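PDB 3ZMR: cellulase (glycosyl hydrolase family 5), which cleaves internal beta-1,4-glucosidic bonds in the backbone of xyloglucan with retention of anomeric configuration, releasing xyloglucan oligosaccharides. Local coordinates for residues Tyr338-Phe343 with Asp364-Gly369; Tyr396-Arg401 with Lys414-Tyr419; Gly372-Thr377 with Glu421-Thr426. All coordinates share one frame; numbering follows the deposited sequence.

Contact 1. Residues Tyr338-Phe343 with Asp364-Gly369; sequences YDPYDF and DVSATG. With BGC (beta-D-glucopyranose), chain C; GLC (alpha-D-glucopyranose), chain L; EDO (1,2-ethanediol), chain F.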
loop_
_atom_site.group_PDB
_atom_site.type_symbol
_atom_site.label_atom_id
_atom_site.label_comp_id
_atom_site.label_asym_id
_atom_site.label_seq_id
_atom_site.Cartn_x
_atom_site.Cartn_y
_atom_site.Cartn_z
ATOM N N TYR A 338 6.640 8.125 -10.537
ATOM C CA TYR A 338 7.077 9.478 -10.926
ATOM C C TYR A 338 8.340 9.484 -11.806
ATOM O O TYR A 338 8.965 10.521 -11.991
ATOM C CB TYR A 338 7.293 10.333 -9.690
ATOM C CG TYR A 338 6.039 10.770 -8.970
ATOM C CD1 TYR A 338 5.201 11.718 -9.529
ATOM C CD2 TYR A 338 5.704 10.255 -7.720
ATOM C CE1 TYR A 338 4.077 12.162 -8.852
ATOM C CE2 TYR A 338 4.590 10.695 -7.041
ATOM C CZ TYR A 338 3.780 11.662 -7.600
ATOM O OH TYR A 338 2.682 12.165 -6.934
ATOM N N ASP A 339 8.719 8.339 -12.370
ATOM C CA ASP A 339 9.879 8.300 -13.242
ATOM C C ASP A 339 9.514 8.953 -14.573
ATOM O O ASP A 339 8.424 8.752 -15.095
ATOM C CB ASP A 339 10.346 6.853 -13.524
ATOM C CG ASP A 339 10.799 6.099 -12.274
ATOM O OD1 ASP A 339 11.099 6.732 -11.239
ATOM O OD2 ASP A 339 10.880 4.846 -12.373
ATOM N N PRO A 340 10.449 9.709 -15.179
ATOM C CA PRO A 340 11.717 10.125 -14.627
ATOM C C PRO A 340 11.560 11.363 -13.744
ATOM O O PRO A 340 10.897 12.359 -14.126
ATOM C CB PRO A 340 12.544 10.464 -15.874
ATOM C CG PRO A 340 11.552 10.883 -16.903
ATOM C CD PRO A 340 10.212 10.269 -16.521
ATOM N N TYR A 341 12.133 11.269 -12.555
ATOM C CA TYR A 341 11.997 12.289 -11.513
ATOM C C TYR A 341 12.409 13.700 -11.988
ATOM O O TYR A 341 11.744 14.681 -11.659
ATOM C CB TYR A 341 12.852 11.884 -10.309
ATOM C CG TYR A 341 12.918 12.915 -9.228
ATOM C CD1 TYR A 341 11.899 13.056 -8.302
ATOM C CD2 TYR A 341 14.031 13.755 -9.116
ATOM C CE1 TYR A 341 11.969 14.010 -7.299
ATOM C CE2 TYR A 341 14.119 14.703 -8.104
ATOM C CZ TYR A 341 13.084 14.829 -7.208
ATOM O OH TYR A 341 13.156 15.785 -6.219
ATOM N N ASP A 342 13.468 13.786 -12.786
ATOM C CA ASP A 342 13.955 15.090 -13.237
ATOM C C ASP A 342 13.020 15.812 -14.222
ATOM O O ASP A 342 13.136 17.018 -14.401
ATOM C CB ASP A 342 15.425 15.060 -13.715
ATOM C CG ASP A 342 15.660 14.197 -14.911
ATOM O OD1 ASP A 342 14.727 13.531 -15.411
ATOM O OD2 ASP A 342 16.814 14.211 -15.392
ATOM N N PHE A 343 12.093 15.070 -14.804
ATOM C CA PHE A 343 11.006 15.638 -15.585
ATOM C C PHE A 343 9.751 15.912 -14.730
ATOM O O PHE A 343 9.215 17.023 -14.705
ATOM C CB PHE A 343 10.650 14.721 -16.768
ATOM C CG PHE A 343 9.420 15.147 -17.522
ATOM C CD1 PHE A 343 9.415 16.277 -18.318
ATOM C CD2 PHE A 343 8.250 14.413 -17.417
ATOM C CE1 PHE A 343 8.275 16.654 -18.986
ATOM C CE2 PHE A 343 7.102 14.784 -18.089
ATOM C CZ PHE A 343 7.110 15.910 -18.869
ATOM N N ASP A 364 15.578 18.427 -24.642
ATOM C CA ASP A 364 15.759 18.577 -23.190
ATOM C C ASP A 364 15.060 17.459 -22.445
ATOM O O ASP A 364 14.231 17.705 -21.526
ATOM C CB ASP A 364 15.304 19.958 -22.694
ATOM C CG ASP A 364 15.695 20.215 -21.222
ATOM O OD1 ASP A 364 16.852 19.889 -20.837
ATOM O OD2 ASP A 364 14.836 20.710 -20.450
ATOM N N VAL A 365 15.410 16.224 -22.845
ATOM C CA VAL A 365 14.785 15.039 -22.270
ATOM C C VAL A 365 15.685 14.353 -21.259
ATOM O O VAL A 365 16.933 14.451 -21.280
ATOM C CB VAL A 365 14.281 14.001 -23.312
ATOM C CG1 VAL A 365 13.232 14.590 -24.259
ATOM C CG2 VAL A 365 15.416 13.380 -24.118
ATOM N N SER A 366 15.024 13.591 -20.398
ATOM C CA SER A 366 15.726 12.809 -19.385
ATOM C C SER A 366 16.506 11.638 -20.015
ATOM O O SER A 366 16.131 11.152 -21.075
ATOM C CB SER A 366 14.729 12.228 -18.378
ATOM O OG SER A 366 13.917 13.258 -17.842
ATOM N N ALA A 367 17.552 11.180 -19.314
ATOM C CA ALA A 367 18.358 9.998 -19.725
ATOM C C ALA A 367 17.679 8.656 -19.466
ATOM O O ALA A 367 18.121 7.615 -19.956
ATOM C CB ALA A 367 19.719 10.015 -19.023
ATOM N N THR A 368 16.621 8.700 -18.667
ATOM C CA THR A 368 15.840 7.519 -18.279
ATOM C C THR A 368 14.363 7.881 -18.391
ATOM O O THR A 368 14.008 9.019 -18.665
ATOM C CB THR A 368 16.116 7.105 -16.819
ATOM O OG1 THR A 368 15.690 8.131 -15.925
ATOM C CG2 THR A 368 17.605 6.818 -16.591
ATOM N N GLY A 369 13.513 6.897 -18.153
ATOM C CA GLY A 369 12.084 7.107 -18.037
ATOM C C GLY A 369 11.362 7.531 -19.292
ATOM O O GLY A 369 10.268 8.095 -19.215
HETATM C C2 BGC C . 3.835 11.669 -1.786
HETATM C C3 BGC C . 3.176 13.026 -2.081
HETATM C C4 BGC C . 4.121 13.988 -2.794
HETATM C C5 BGC C . 4.627 13.204 -4.013
HETATM C C6 BGC C . 5.526 14.070 -4.879
HETATM C C1 BGC C . 4.622 11.017 -2.932
HETATM O O2 BGC C . 2.832 10.755 -1.344
HETATM O O3 BGC C . 2.739 13.604 -0.833
HETATM O O4 BGC C . 3.430 15.233 -3.103
HETATM O O5 BGC C . 5.363 12.032 -3.611
HETATM O O6 BGC C . 6.482 14.693 -4.004
HETATM C C1 GLC L . 4.384 11.350 -3.210
HETATM C C2 GLC L . 3.750 11.825 -1.908
HETATM C C3 GLC L . 3.066 13.183 -2.070
HETATM C C4 GLC L . 4.099 14.142 -2.669
HETATM C C5 GLC L . 4.779 13.514 -3.895
HETATM C C6 GLC L . 5.810 14.415 -4.568
HETATM O O2 GLC L . 2.875 10.829 -1.447
HETATM O O3 GLC L . 2.488 13.644 -0.828
HETATM O O4 GLC L . 3.385 15.286 -3.048
HETATM O O5 GLC L . 5.375 12.283 -3.551
HETATM O O6 GLC L . 5.124 15.152 -5.561
HETATM C C1 EDO F . 13.369 24.866 -20.224
HETATM O O1 EDO F . 14.111 23.716 -20.667
HETATM C C2 EDO F . 14.054 26.153 -20.693
HETATM O O2 EDO F . 15.324 26.241 -20.043
HETATM O O HOH W 1 18.017 12.442 -16.812
#

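Contact 2. Residues Tyr396-Arg401 with Lys414-Tyr419; sequences YGPTLR and KSRNDY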
loop_
_atom_site.group_PDB
_atom_site.type_symbol
_atom_site.label_atom_id
_atom_site.label_comp_id
_atom_site.label_asym_id
_atom_site.label_seq_id
_atom_site.Cartn_x
_atom_site.Cartn_y
_atom_site.Cartn_z
ATOM N N TYR A 396 0.595 9.522 -9.849
ATOM C CA TYR A 396 1.509 9.770 -10.967
ATOM C C TYR A 396 1.219 11.202 -11.424
ATOM O O TYR A 396 0.138 11.739 -11.172
ATOM C CB TYR A 396 1.351 8.747 -12.136
ATOM C CG TYR A 396 0.121 9.013 -12.921
ATOM C CD1 TYR A 396 -1.137 8.590 -12.481
ATOM C CD2 TYR A 396 0.166 9.747 -14.121
ATOM C CE1 TYR A 396 -2.293 8.905 -13.182
ATOM C CE2 TYR A 396 -0.978 10.102 -14.794
ATOM C CZ TYR A 396 -2.209 9.675 -14.345
ATOM O OH TYR A 396 -3.382 10.026 -15.020
ATOM N N GLY A 397 2.138 11.783 -12.184
ATOM C CA GLY A 397 1.872 13.027 -12.898
ATOM C C GLY A 397 3.008 14.028 -12.811
ATOM O O GLY A 397 3.758 14.062 -11.838
ATOM N N PRO A 398 3.161 14.836 -13.875
ATOM C CA PRO A 398 4.200 15.848 -13.891
ATOM C C PRO A 398 3.724 17.219 -13.408
ATOM O O PRO A 398 2.565 17.624 -13.655
ATOM C CB PRO A 398 4.541 15.923 -15.379
ATOM C CG PRO A 398 3.222 15.698 -16.048
ATOM C CD PRO A 398 2.448 14.771 -15.170
ATOM N N THR A 399 4.630 17.954 -12.778
ATOM C CA THR A 399 4.315 19.359 -12.467
ATOM C C THR A 399 4.171 20.173 -13.760
ATOM O O THR A 399 4.565 19.738 -14.843
ATOM C CB THR A 399 5.372 19.974 -11.538
ATOM O OG1 THR A 399 4.894 21.232 -11.025
ATOM C CG2 THR A 399 6.701 20.146 -12.290
ATOM N N LEU A 400 3.587 21.361 -13.622
ATOM C CA LEU A 400 3.497 22.292 -14.737
ATOM C C LEU A 400 4.353 23.510 -14.402
ATOM O O LEU A 400 4.094 24.244 -13.459
ATOM C CB LEU A 400 2.042 22.656 -15.044
ATOM C CG LEU A 400 1.753 23.299 -16.408
ATOM C CD1 LEU A 400 0.255 23.223 -16.745
ATOM C CD2 LEU A 400 2.268 24.744 -16.456
ATOM N N ARG A 401 5.416 23.661 -15.194
ATOM C CA ARG A 401 6.449 24.669 -14.990
ATOM C C ARG A 401 6.058 25.981 -15.700
ATOM O O ARG A 401 6.504 26.290 -16.814
ATOM C CB ARG A 401 7.814 24.114 -15.425
ATOM C CG ARG A 401 8.164 22.802 -14.732
ATOM C CD ARG A 401 9.574 22.346 -15.025
ATOM N NE ARG A 401 9.764 20.966 -14.567
ATOM C CZ ARG A 401 10.151 20.618 -13.343
ATOM N NH1 ARG A 401 10.426 21.519 -12.403
ATOM N NH2 ARG A 401 10.244 19.316 -13.064
ATOM N N LYS A 414 3.206 20.239 -24.144
ATOM C CA LYS A 414 3.002 19.058 -24.987
ATOM C C LYS A 414 3.600 17.819 -24.338
ATOM O O LYS A 414 2.953 16.762 -24.288
ATOM C CB LYS A 414 3.597 19.251 -26.396
ATOM C CG LYS A 414 3.467 18.016 -27.294
ATOM C CD LYS A 414 4.015 18.215 -28.703
ATOM C CE LYS A 414 3.435 17.178 -29.662
ATOM N NZ LYS A 414 3.851 15.799 -29.296
ATOM N N SER A 415 4.808 17.946 -23.823
ATOM C CA SER A 415 5.524 16.846 -23.194
ATOM C C SER A 415 4.706 16.308 -22.020
ATOM O O SER A 415 4.640 15.097 -21.827
ATOM C CB SER A 415 6.875 17.329 -22.676
ATOM O OG SER A 415 7.819 17.474 -23.743
ATOM N N ARG A 416 4.174 17.193 -21.190
ATOM C CA ARG A 416 3.360 16.754 -20.034
ATOM C C ARG A 416 2.221 15.883 -20.520
ATOM O O ARG A 416 1.919 14.807 -19.956
ATOM C CB ARG A 416 2.751 17.891 -19.220
ATOM C CG ARG A 416 3.758 18.791 -18.556
ATOM C CD ARG A 416 3.008 19.866 -17.792
ATOM N NE ARG A 416 2.303 19.328 -16.619
ATOM C CZ ARG A 416 0.991 19.094 -16.548
ATOM N NH1 ARG A 416 0.164 19.373 -17.551
ATOM N NH2 ARG A 416 0.512 18.545 -15.422
ATOM N N ASN A 417 1.506 16.348 -21.528
ATOM C CA ASN A 417 0.332 15.615 -22.024
ATOM C C ASN A 417 0.683 14.310 -22.743
ATOM O O ASN A 417 -0.010 13.298 -22.590
ATOM C CB ASN A 417 -0.560 16.544 -22.835
ATOM C CG ASN A 417 -1.203 17.591 -21.960
ATOM O OD1 ASN A 417 -1.478 17.338 -20.763
ATOM N ND2 ASN A 417 -1.409 18.773 -22.506
ATOM N N ASP A 418 1.803 14.293 -23.450
ATOM C CA ASP A 418 2.317 13.065 -24.084
ATOM C C ASP A 418 2.642 12.040 -22.980
ATOM O O ASP A 418 2.320 10.853 -23.082
ATOM C CB ASP A 418 3.571 13.363 -24.933
ATOM C CG ASP A 418 3.261 14.123 -26.207
ATOM O OD1 ASP A 418 2.057 14.258 -26.598
ATOM O OD2 ASP A 418 4.252 14.578 -26.820
ATOM N N TYR A 419 3.302 12.516 -21.933
ATOM C CA TYR A 419 3.726 11.686 -20.803
ATOM C C TYR A 419 2.503 11.093 -20.059
ATOM O O TYR A 419 2.425 9.900 -19.795
ATOM C CB TYR A 419 4.588 12.512 -19.813
ATOM C CG TYR A 419 4.953 11.760 -18.561
ATOM C CD1 TYR A 419 6.064 10.947 -18.523
ATOM C CD2 TYR A 419 4.172 11.864 -17.425
ATOM C CE1 TYR A 419 6.395 10.225 -17.405
ATOM C CE2 TYR A 419 4.520 11.185 -16.264
ATOM C CZ TYR A 419 5.633 10.366 -16.252
ATOM O OH TYR A 419 5.945 9.624 -15.111
HETATM O O HOH W 2 4.460 10.390 -12.921
#

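Contact 3. Residues Gly372-Thr377 with Glu421-Thr426; sequences GDIEAT and EYVVKT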
loop_
_atom_site.group_PDB
_atom_site.type_symbol
_atom_site.label_atom_id
_atom_site.label_comp_id
_atom_site.label_asym_id
_atom_site.label_seq_id
_atom_site.Cartn_x
_atom_site.Cartn_y
_atom_site.Cartn_z
ATOM N N GLY A 372 10.239 3.203 -23.394
ATOM C CA GLY A 372 10.625 1.836 -23.122
ATOM C C GLY A 372 10.799 1.577 -21.619
ATOM O O GLY A 372 10.421 0.530 -21.104
ATOM N N ASP A 373 11.405 2.522 -20.916
ATOM C CA ASP A 373 11.606 2.398 -19.471
ATOM C C ASP A 373 10.276 2.356 -18.703
ATOM O O ASP A 373 10.116 1.566 -17.767
ATOM C CB ASP A 373 12.472 3.538 -18.909
ATOM C CG ASP A 373 13.964 3.362 -19.172
ATOM O OD1 ASP A 373 14.398 2.380 -19.835
ATOM O OD2 ASP A 373 14.721 4.261 -18.711
ATOM N N ILE A 374 9.336 3.189 -19.115
ATOM C CA ILE A 374 8.015 3.235 -18.489
ATOM C C ILE A 374 7.310 1.893 -18.711
ATOM O O ILE A 374 6.760 1.305 -17.764
ATOM C CB ILE A 374 7.146 4.392 -19.029
ATOM C CG1 ILE A 374 7.775 5.732 -18.639
ATOM C CG2 ILE A 374 5.726 4.272 -18.518
ATOM C CD1 ILE A 374 7.062 6.906 -19.258
ATOM N N GLU A 375 7.343 1.390 -19.947
ATOM C CA GLU A 375 6.742 0.071 -20.250
ATOM C C GLU A 375 7.387 -1.040 -19.432
ATOM O O GLU A 375 6.695 -1.908 -18.906
ATOM C CB GLU A 375 6.842 -0.246 -21.753
ATOM C CG GLU A 375 6.303 -1.616 -22.179
ATOM C CD GLU A 375 4.781 -1.707 -22.220
ATOM O OE1 GLU A 375 4.154 -1.865 -21.143
ATOM O OE2 GLU A 375 4.213 -1.636 -23.336
ATOM N N ALA A 376 8.710 -1.028 -19.323
ATOM C CA ALA A 376 9.403 -2.086 -18.572
ATOM C C ALA A 376 9.017 -2.054 -17.102
ATOM O O ALA A 376 8.743 -3.085 -16.476
ATOM C CB ALA A 376 10.908 -1.955 -18.718
ATOM N N THR A 377 9.031 -0.869 -16.508
ATOM C CA THR A 377 8.744 -0.798 -15.073
ATOM C C THR A 377 7.279 -1.135 -14.753
ATOM O O THR A 377 6.978 -1.973 -13.877
ATOM C CB THR A 377 9.079 0.590 -14.525
ATOM O OG1 THR A 377 10.491 0.807 -14.692
ATOM C CG2 THR A 377 8.644 0.715 -13.038
ATOM N N GLU A 421 -0.621 10.735 -21.135
ATOM C CA GLU A 421 -1.301 9.763 -21.981
ATOM C C GLU A 421 -0.553 8.441 -21.980
ATOM O O GLU A 421 -1.173 7.378 -21.905
ATOM C CB GLU A 421 -1.407 10.292 -23.410
ATOM C CG GLU A 421 -2.117 9.346 -24.364
ATOM C CD GLU A 421 -1.971 9.724 -25.831
ATOM O OE1 GLU A 421 -1.877 10.940 -26.153
ATOM O OE2 GLU A 421 -1.991 8.789 -26.665
ATOM N N TYR A 422 0.770 8.510 -22.062
ATOM C CA TYR A 422 1.600 7.298 -22.185
ATOM C C TYR A 422 1.525 6.483 -20.879
ATOM O O TYR A 422 1.349 5.243 -20.890
ATOM C CB TYR A 422 3.063 7.589 -22.546
ATOM C CG TYR A 422 3.783 6.335 -22.990
ATOM C CD1 TYR A 422 3.652 5.861 -24.289
ATOM C CD2 TYR A 422 4.523 5.586 -22.089
ATOM C CE1 TYR A 422 4.261 4.684 -24.667
ATOM C CE2 TYR A 422 5.136 4.415 -22.452
ATOM C CZ TYR A 422 5.006 3.962 -23.740
ATOM O OH TYR A 422 5.620 2.784 -24.107
ATOM N N VAL A 423 1.666 7.155 -19.753
ATOM C CA VAL A 423 1.573 6.458 -18.461
ATOM C C VAL A 423 0.193 5.783 -18.322
ATOM O O VAL A 423 0.094 4.612 -17.947
ATOM C CB VAL A 423 1.860 7.396 -17.284
ATOM C CG1 VAL A 423 1.464 6.747 -15.955
ATOM C CG2 VAL A 423 3.332 7.781 -17.327
ATOM N N VAL A 424 -0.856 6.526 -18.604
ATOM C CA VAL A 424 -2.232 6.030 -18.492
ATOM C C VAL A 424 -2.449 4.816 -19.398
ATOM O O VAL A 424 -2.917 3.781 -18.962
ATOM C CB VAL A 424 -3.303 7.117 -18.704
ATOM C CG1 VAL A 424 -4.714 6.527 -18.771
ATOM C CG2 VAL A 424 -3.218 8.113 -17.563
ATOM N N LYS A 425 -2.090 4.949 -20.664
ATOM C CA LYS A 425 -2.252 3.818 -21.612
ATOM C C LYS A 425 -1.459 2.605 -21.148
ATOM O O LYS A 425 -1.922 1.463 -21.300
ATOM C CB LYS A 425 -1.935 4.216 -23.073
ATOM C CG LYS A 425 -0.545 3.964 -23.610
ATOM C CD LYS A 425 -0.470 4.383 -25.085
ATOM C CE LYS A 425 0.873 4.056 -25.711
ATOM N NZ LYS A 425 1.010 4.666 -27.071
ATOM N N THR A 426 -0.259 2.814 -20.619
ATOM C CA THR A 426 0.558 1.704 -20.151
ATOM C C THR A 426 -0.081 1.043 -18.925
ATOM O O THR A 426 -0.098 -0.184 -18.788
ATOM C CB THR A 426 1.996 2.178 -19.855
ATOM O OG1 THR A 426 2.531 2.741 -21.051
ATOM C CG2 THR A 426 2.902 1.025 -19.429
HETATM O O HOH W 3 2.710 1.154 -23.245
#

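Contact 1. Residues Tyr338-Phe343 with Asp364-Gly369
Pro-340 packs against Ser-366, Thr-368 and Gly-369, joining the turn and first helical residues after strand 331-337 to the loop that leads into helix 371-379, in a (beta/alpha)8 barrel. Round the ring, Pro-340 CB lies 3.5 Å from Thr-368 O, CG faces Ser-366 OG, and CD, where the ring closes on the backbone N, lies 3.5 Å from Gly-369 O. A cis peptide bond precedes this proline, which is also the N-cap residue of helix 341-344. The fit is close enough that a CB on Gly-369 would collide with Pro-340 CB, and its phi of 67° is a value that residues with a side chain seldom adopt. At the start of the segment, Tyr-338 touches the bound glucose and is hydrogen-bonded through OH to Glu-395, the inferred nucleophile.

The polar part of the contact is carried by Asp-342. Its CG stands between the backbone N and the carbonyl carbon (chi1 63°), turning the carboxylate to Ser-366. Ser-366 OG donates to Asp-342 OD1 over 2.6 Å, approaching from the syn side but 33° out of the carboxylate plane. The other oxygen of Asp-342 works through water: one molecule donates to Asp-342 OD2 at 2.6 Å and accepts from Ala-367 N at 2.8 Å.

Contact 2. Residues Tyr396-Arg401 with Lys414-Tyr419
Arg-416 grips two successive carbonyls of the loop that follows strand 391-396. Its NH2 donates to Pro-398 O over 2.9 Å at a nearly straight N-H...O angle of 163°, with the oxygen close to the guanidinium plane. Arg-416 NE donates to Thr-399 O, also at 2.9 Å but more bent (140°) and from above the carbonyl plane; a second, weak bond runs from NE to Pro-398 O. The side chain is bent at chi3 (70°), which turns NE and NH2 together to the loop.

Carbon atoms complete this shell. Leu-400 CB lies over one guanidinium face, 3.7 Å from Arg-416 NE and offset toward the rim, while Pro-398 CG comes within 3.8 Å of the same NE. Pro-398 CD rests 4.1 Å from CD2 of Tyr-419, which lies about one turn after Arg-416 on the helix.

The next shell fixes these groups. Arg-416 NH1 is hydrogen-bonded to Ser-458 OG, and Tyr-419 OH to Asp-339 O. A water links Tyr-419 OH with Gly-397 N, at 2.8 Å from the latter. The contact thus ties a beta-to-alpha loop of the (beta/alpha)8 barrel, the one after the strand that carries Glu-395, back onto helix 406-429, with helix 456-471 reached through Ser-458 and helix 341-344 packing on Pro-398 through Phe-343.

Contact 3. Residues Gly372-Thr377 with Glu421-Thr426
Tyr-422 holds its ring against Ile-374 because its CG is anti to the backbone N (chi1 -166°), a setting that extends the ring from helix 406-429 across to helix 371-379. Glu-375 is bent at chi2 (76°), folding its carboxylate back beside Thr-426 instead of letting it run straight on.

The ring is met at its rim. Ile-374 CG2 lies in the ring plane at the edge, 4.0 Å from Tyr-422 CD2, and Ile-374 CB stands at the same distance from Tyr-422 CE2; the two side chains lie alongside one another, pointing opposite ways. Further in, Ile-374 CD1 comes within 4.3 Å of Val-423 CG2, while at the far end of the ring Tyr-422 OH reaches Glu-375 CB. Replacing Tyr-422 by an alanine would probably open a gap between the helices and leave the CB and CG2 of Ile-374 without the edge they pack on.

Glu-375 OE1 lies 3.6 Å from CG2 of Thr-426, one turn after Tyr-422. Thr-426 OG1 donates to Tyr-422 O over 2.8 Å, and Thr-426 N reaches that oxygen from the opposite face of the carbonyl plane, so it has two donors. A water donates to Thr-426 OG1 at 2.7 Å and, weakly, to Glu-375 OE2, spanning the helices where no direct hydrogen bond does.

The axes of the two segments run in nearly the same direction, crossing at -28° with a closest approach of 10.2 Å, as suits outer helices following successive barrel strands. Beneath them, Ile-374 touches Tyr-337 of strand 331-337 and Val-423 touches Tyr-396 of strand 391-396, seating both helices on the barrel.

Overall arrangement
The three contacts form one patch of the catalytic barrel, with centres 11 Å apart for contacts 1 and 2 and 13 Å for each pairing with contact 3. Contacts 2 and 3 share helix 406-429, and both segments of contact 2 fall in the chain between the two segments of contact 3. Phe-343 O of contact 1 lies 3.0 Å from Arg-401 NH2 of contact 2, a probable hydrogen bond. Ile-374 CD1 of contact 3 joins all three, 3.4 Å from Gly-369 O and 3.9 Å from Tyr-419 CE1. Contact 1 reaches the glucose pocket through Tyr-338; in contact 3 the side chain of Val-423 is about 10 Å from that of Glu-395, the probable nucleophile.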